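Local structure of benzoate transport porin BenP (Acinetobacter baumannii AB307-0294, 5DL8) at residues 30-35 and 50-55; 97-102 and 145-150. The protein probably acts as an outer-membrane porin of the OprD family, a beta-barrel channel through which small substrates such as benzoate are thought to cross the outer membrane. All blocks are in the same frame, centred on the assembly; numbering follows the deposited sequence.

Contact 1: 30-35 and 50-55; sequences LKNAYI and WSQAAS
W50, N32 and Q52 project from one face of the pairing between strands 25-39 and 47-65, neighbours in a hairpin of the barrel wall. The short segments run antiparallel, their N-to-C directions 166° apart, with N32 and Q52 a non-hydrogen-bonded pair and Y34 and W50 the next one along. W50, its CG anti to the backbone N (chi1 -170°), leans diagonally over the partner strand, and its NE1 gives a 2.8 Å hydrogen bond to N32 OD1. That oxygen sits at the indole edge, near the ring plane, although the amide and the ring are turned 62° against each other. The other end of the same amide donates: N32 ND2 reaches Q52 OE1 at 3.0 Å, nearly along the C=O axis of the Q52 amide. Q52 bends at chi2 and donates from NE2 to A53 O (3.1 Å). K31 N hydrogen-bonds the same A53 O (3.2 Å) from the opposite face of the carbonyl plane, so one acceptor serves two donors. In the backbone ladder, A33 N hydrogen-bonds S51 O (2.8 Å). With an acceptor and a donor each engaged, the N32 amide has its rotation fixed, and the directed series indole, asparagine, glutamine, backbone carbonyl cross-links the two strands beyond what their backbone bonds provide.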
# COMPACT_ATOMS: atom_id res chain seq x y z
N LEU A 30 -17.44 3.48 -7.35
CA LEU A 30 -17.16 3.77 -8.72
C LEU A 30 -15.83 4.51 -8.80
O LEU A 30 -15.49 5.41 -8.01
CB LEU A 30 -18.27 4.64 -9.41
CG LEU A 30 -19.71 4.12 -9.39
CD1 LEU A 30 -20.70 5.21 -9.75
CD2 LEU A 30 -19.92 2.97 -10.31
N LYS A 31 -15.09 4.09 -9.80
CA LYS A 31 -13.84 4.71 -10.17
C LYS A 31 -13.65 4.82 -11.73
O LYS A 31 -13.48 3.80 -12.46
CB LYS A 31 -12.69 3.85 -9.61
CG LYS A 31 -11.35 4.64 -9.65
CD LYS A 31 -10.15 3.88 -9.07
CE LYS A 31 -10.12 4.01 -7.53
NZ LYS A 31 -8.98 3.13 -6.98
N ASN A 32 -13.50 6.04 -12.18
CA ASN A 32 -13.11 6.38 -13.53
C ASN A 32 -11.67 6.78 -13.38
O ASN A 32 -11.38 7.82 -12.77
CB ASN A 32 -13.90 7.59 -14.02
CG ASN A 32 -13.71 7.91 -15.56
OD1 ASN A 32 -12.71 8.49 -16.02
ND2 ASN A 32 -14.72 7.57 -16.33
N ALA A 33 -10.78 6.02 -14.00
CA ALA A 33 -9.32 6.17 -13.78
C ALA A 33 -8.60 6.36 -15.08
O ALA A 33 -8.66 5.49 -15.95
CB ALA A 33 -8.74 4.89 -13.08
N TYR A 34 -7.86 7.46 -15.19
CA TYR A 34 -6.93 7.68 -16.29
C TYR A 34 -5.49 7.73 -15.75
O TYR A 34 -5.14 8.57 -14.87
CB TYR A 34 -7.28 8.98 -16.99
CG TYR A 34 -6.27 9.46 -17.98
CD1 TYR A 34 -6.17 8.91 -19.21
CD2 TYR A 34 -5.44 10.55 -17.67
CE1 TYR A 34 -5.19 9.36 -20.12
CE2 TYR A 34 -4.55 11.06 -18.55
CZ TYR A 34 -4.40 10.42 -19.75
OH TYR A 34 -3.46 10.89 -20.55
N ILE A 35 -4.66 6.79 -16.25
CA ILE A 35 -3.27 6.78 -15.87
C ILE A 35 -2.45 6.83 -17.13
O ILE A 35 -2.68 6.04 -18.07
CB ILE A 35 -2.99 5.55 -15.00
CG1 ILE A 35 -3.61 5.74 -13.59
CG2 ILE A 35 -1.46 5.26 -14.95
CD1 ILE A 35 -4.42 4.53 -13.16
N TRP A 50 -7.34 4.07 -19.47
CA TRP A 50 -8.53 4.74 -19.07
C TRP A 50 -9.45 3.59 -18.83
O TRP A 50 -9.69 2.74 -19.75
CB TRP A 50 -9.14 5.65 -20.23
CG TRP A 50 -10.25 6.55 -19.76
CD1 TRP A 50 -10.35 7.12 -18.50
CD2 TRP A 50 -11.42 6.91 -20.47
NE1 TRP A 50 -11.50 7.82 -18.41
CE2 TRP A 50 -12.18 7.71 -19.60
CE3 TRP A 50 -11.90 6.63 -21.75
CZ2 TRP A 50 -13.39 8.28 -19.96
CZ3 TRP A 50 -13.16 7.15 -22.14
CH2 TRP A 50 -13.90 7.97 -21.22
N SER A 51 -10.02 3.59 -17.63
CA SER A 51 -10.96 2.54 -17.23
C SER A 51 -12.08 3.05 -16.34
O SER A 51 -11.87 4.08 -15.65
CB SER A 51 -10.22 1.35 -16.60
OG SER A 51 -9.46 1.72 -15.49
N GLN A 52 -13.21 2.33 -16.39
CA GLN A 52 -14.35 2.56 -15.47
C GLN A 52 -14.61 1.29 -14.69
O GLN A 52 -14.64 0.21 -15.31
CB GLN A 52 -15.64 2.93 -16.21
CG GLN A 52 -16.84 3.12 -15.34
CD GLN A 52 -16.66 4.36 -14.44
OE1 GLN A 52 -16.33 5.46 -14.91
NE2 GLN A 52 -16.86 4.19 -13.15
N ALA A 53 -14.77 1.44 -13.35
CA ALA A 53 -14.97 0.31 -12.44
C ALA A 53 -16.19 0.54 -11.55
O ALA A 53 -16.59 1.69 -11.32
CB ALA A 53 -13.73 0.10 -11.55
N ALA A 54 -16.80 -0.57 -11.13
CA ALA A 54 -17.85 -0.63 -10.12
C ALA A 54 -17.49 -1.79 -9.15
O ALA A 54 -17.01 -2.82 -9.58
CB ALA A 54 -19.22 -0.85 -10.71
N SER A 55 -17.70 -1.54 -7.85
CA SER A 55 -17.34 -2.47 -6.80
C SER A 55 -18.28 -2.44 -5.64
O SER A 55 -18.89 -1.41 -5.34
CB SER A 55 -15.96 -2.15 -6.25
OG SER A 55 -14.96 -2.18 -7.24
O HOH W 1 -7.08 2.98 -15.95

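Contact 2: 97-102 and 145-150; sequences TVLPFN and SRQLLT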
# COMPACT_ATOMS: atom_id res chain seq x y z
N THR A 97 0.56 -1.85 -15.65
CA THR A 97 0.53 -2.09 -14.19
C THR A 97 -0.72 -1.72 -13.49
O THR A 97 -0.70 -1.67 -12.20
CB THR A 97 1.74 -1.46 -13.33
OG1 THR A 97 1.42 -0.11 -13.07
CG2 THR A 97 3.17 -1.55 -14.07
N VAL A 98 -1.80 -1.52 -14.29
CA VAL A 98 -3.12 -1.14 -13.79
C VAL A 98 -4.09 -2.24 -13.99
O VAL A 98 -4.90 -2.58 -13.07
CB VAL A 98 -3.69 0.15 -14.47
CG1 VAL A 98 -4.98 0.57 -13.79
CG2 VAL A 98 -2.67 1.28 -14.32
N LEU A 99 -4.08 -2.72 -15.24
CA LEU A 99 -5.00 -3.75 -15.68
C LEU A 99 -4.16 -4.93 -16.07
O LEU A 99 -2.99 -4.77 -16.35
CB LEU A 99 -5.88 -3.34 -16.93
CG LEU A 99 -6.51 -1.92 -16.91
CD1 LEU A 99 -7.09 -1.53 -18.34
CD2 LEU A 99 -7.57 -1.70 -15.82
N PRO A 100 -4.74 -6.12 -16.12
CA PRO A 100 -3.91 -7.25 -16.54
C PRO A 100 -3.35 -7.00 -17.94
O PRO A 100 -3.99 -6.20 -18.74
CB PRO A 100 -4.92 -8.42 -16.62
CG PRO A 100 -6.06 -8.02 -15.76
CD PRO A 100 -6.10 -6.52 -15.78
N PHE A 101 -2.31 -7.74 -18.25
CA PHE A 101 -1.72 -7.70 -19.52
C PHE A 101 -1.43 -9.11 -20.00
O PHE A 101 -0.82 -9.91 -19.31
CB PHE A 101 -0.44 -6.88 -19.47
CG PHE A 101 0.31 -6.79 -20.81
CD1 PHE A 101 -0.21 -6.00 -21.86
CD2 PHE A 101 1.59 -7.41 -20.98
CE1 PHE A 101 0.50 -5.90 -23.07
CE2 PHE A 101 2.29 -7.30 -22.19
CZ PHE A 101 1.75 -6.53 -23.22
N ASN A 102 -1.91 -9.46 -21.16
CA ASN A 102 -1.55 -10.81 -21.65
C ASN A 102 -0.20 -10.67 -22.40
O ASN A 102 -0.10 -10.00 -23.50
CB ASN A 102 -2.70 -11.32 -22.51
CG ASN A 102 -2.47 -12.76 -23.05
OD1 ASN A 102 -1.42 -13.31 -22.98
ND2 ASN A 102 -3.50 -13.30 -23.66
N SER A 145 -3.77 2.44 -5.38
CA SER A 145 -3.08 3.54 -6.16
C SER A 145 -3.54 3.60 -7.70
O SER A 145 -3.31 4.63 -8.50
CB SER A 145 -1.53 3.32 -6.06
OG SER A 145 -1.14 2.09 -6.73
N ARG A 146 -4.22 2.53 -8.12
CA ARG A 146 -4.48 2.44 -9.57
C ARG A 146 -6.00 2.26 -9.85
O ARG A 146 -6.75 3.19 -9.56
CB ARG A 146 -3.59 1.34 -10.18
CG ARG A 146 -2.08 1.52 -10.07
CD ARG A 146 -1.64 2.83 -10.61
NE ARG A 146 -0.22 2.85 -10.97
CZ ARG A 146 0.83 2.88 -10.11
NH1 ARG A 146 0.70 2.86 -8.77
NH2 ARG A 146 2.05 2.86 -10.64
N GLN A 147 -6.42 1.06 -10.29
CA GLN A 147 -7.80 0.81 -10.53
C GLN A 147 -8.37 -0.14 -9.50
O GLN A 147 -8.70 0.32 -8.37
CB GLN A 147 -8.02 0.38 -12.00
CG GLN A 147 -9.43 0.08 -12.43
CD GLN A 147 -10.46 1.11 -11.96
OE1 GLN A 147 -10.87 1.09 -10.80
NE2 GLN A 147 -10.93 1.96 -12.88
N LEU A 148 -8.45 -1.43 -9.77
CA LEU A 148 -8.94 -2.38 -8.68
C LEU A 148 -7.85 -2.56 -7.55
O LEU A 148 -6.67 -2.14 -7.74
CB LEU A 148 -9.47 -3.67 -9.27
CG LEU A 148 -10.53 -3.51 -10.41
CD1 LEU A 148 -11.12 -4.87 -10.80
CD2 LEU A 148 -11.62 -2.56 -9.89
N LEU A 149 -8.26 -3.09 -6.40
CA LEU A 149 -7.45 -3.13 -5.14
C LEU A 149 -6.91 -4.56 -4.85
O LEU A 149 -7.56 -5.63 -5.06
CB LEU A 149 -8.34 -2.79 -3.99
CG LEU A 149 -8.67 -1.34 -3.59
CD1 LEU A 149 -8.78 -0.40 -4.73
CD2 LEU A 149 -9.87 -1.22 -2.67
N THR A 150 -5.66 -4.59 -4.45
CA THR A 150 -4.97 -5.82 -4.00
C THR A 150 -5.66 -6.37 -2.75
O THR A 150 -6.07 -5.63 -1.86
CB THR A 150 -3.48 -5.48 -3.74
OG1 THR A 150 -3.01 -4.85 -4.93
CG2 THR A 150 -2.53 -6.71 -3.39
O HOH W 2 -5.27 -1.53 -10.63
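Two connections that fold inward from the barrel wall meet here: 97-102, which ends in the short strand 101-102, lies between strands 72-87 and 107-123, while the loop segment 145-150 lies between strands 132-133 and 151-153. The contact buries 203 Å² and is carried by V98, R146 and Q147. V98 CG1, placed anti to the backbone N (chi1 -173°), lies 3.5 Å from Q147 CB and 3.9 Å from R146 CB, so one methyl packs against the base of two successive side chains; L99 CD2 adds a looser touch on Q147 CG. Water 2 joins the backbones where no direct bond does: it lies 2.7 Å from V98 O, to which it can donate, and accepts from Q147 N (2.9 Å). By its place along the chain and its inward course, the connection holding 145-150 is consistent with the constriction loop L3 of OprD porins. R146 and R178 bring their guanidinium groups close together there, an arrangement consistent with a basic lining for acidic substrates. The R146 chain bends at chi2 and passes T97, whose OG1 stays 3.9 Å from R146 NH2, while R146 NH1 donates to S145 OG (2.9 Å), itself bonded to D143. Q147 turns its amide away from V98, toward the wall, where NE2 hydrogen-bonds S51 OG. In the other connection, D96 OD1 accepts from the backbone N of both V98 and L99, holding that turn.

Overall arrangement
The two contacts lie on the same side of the chain's centre, their own centres 10 Å apart, and follow one another in series: the 30-35/50-55 hairpin is complete before 97-102 begins. Contact 1 is wall, contact 2 is loop lying against it. Contact 2 is the nearer to the chain's centre (13 Å against 18 Å, centre to centre), and with Q147 packed on the hairpin face bearing K31, A33, S51 and A53 this agrees with the loops lying on the channel side. Besides the bond to S51, K31 NZ lies 3.2 Å from Q147 O, a probable hydrogen bond. These links tie a loop consistent with L3 to the channel wall.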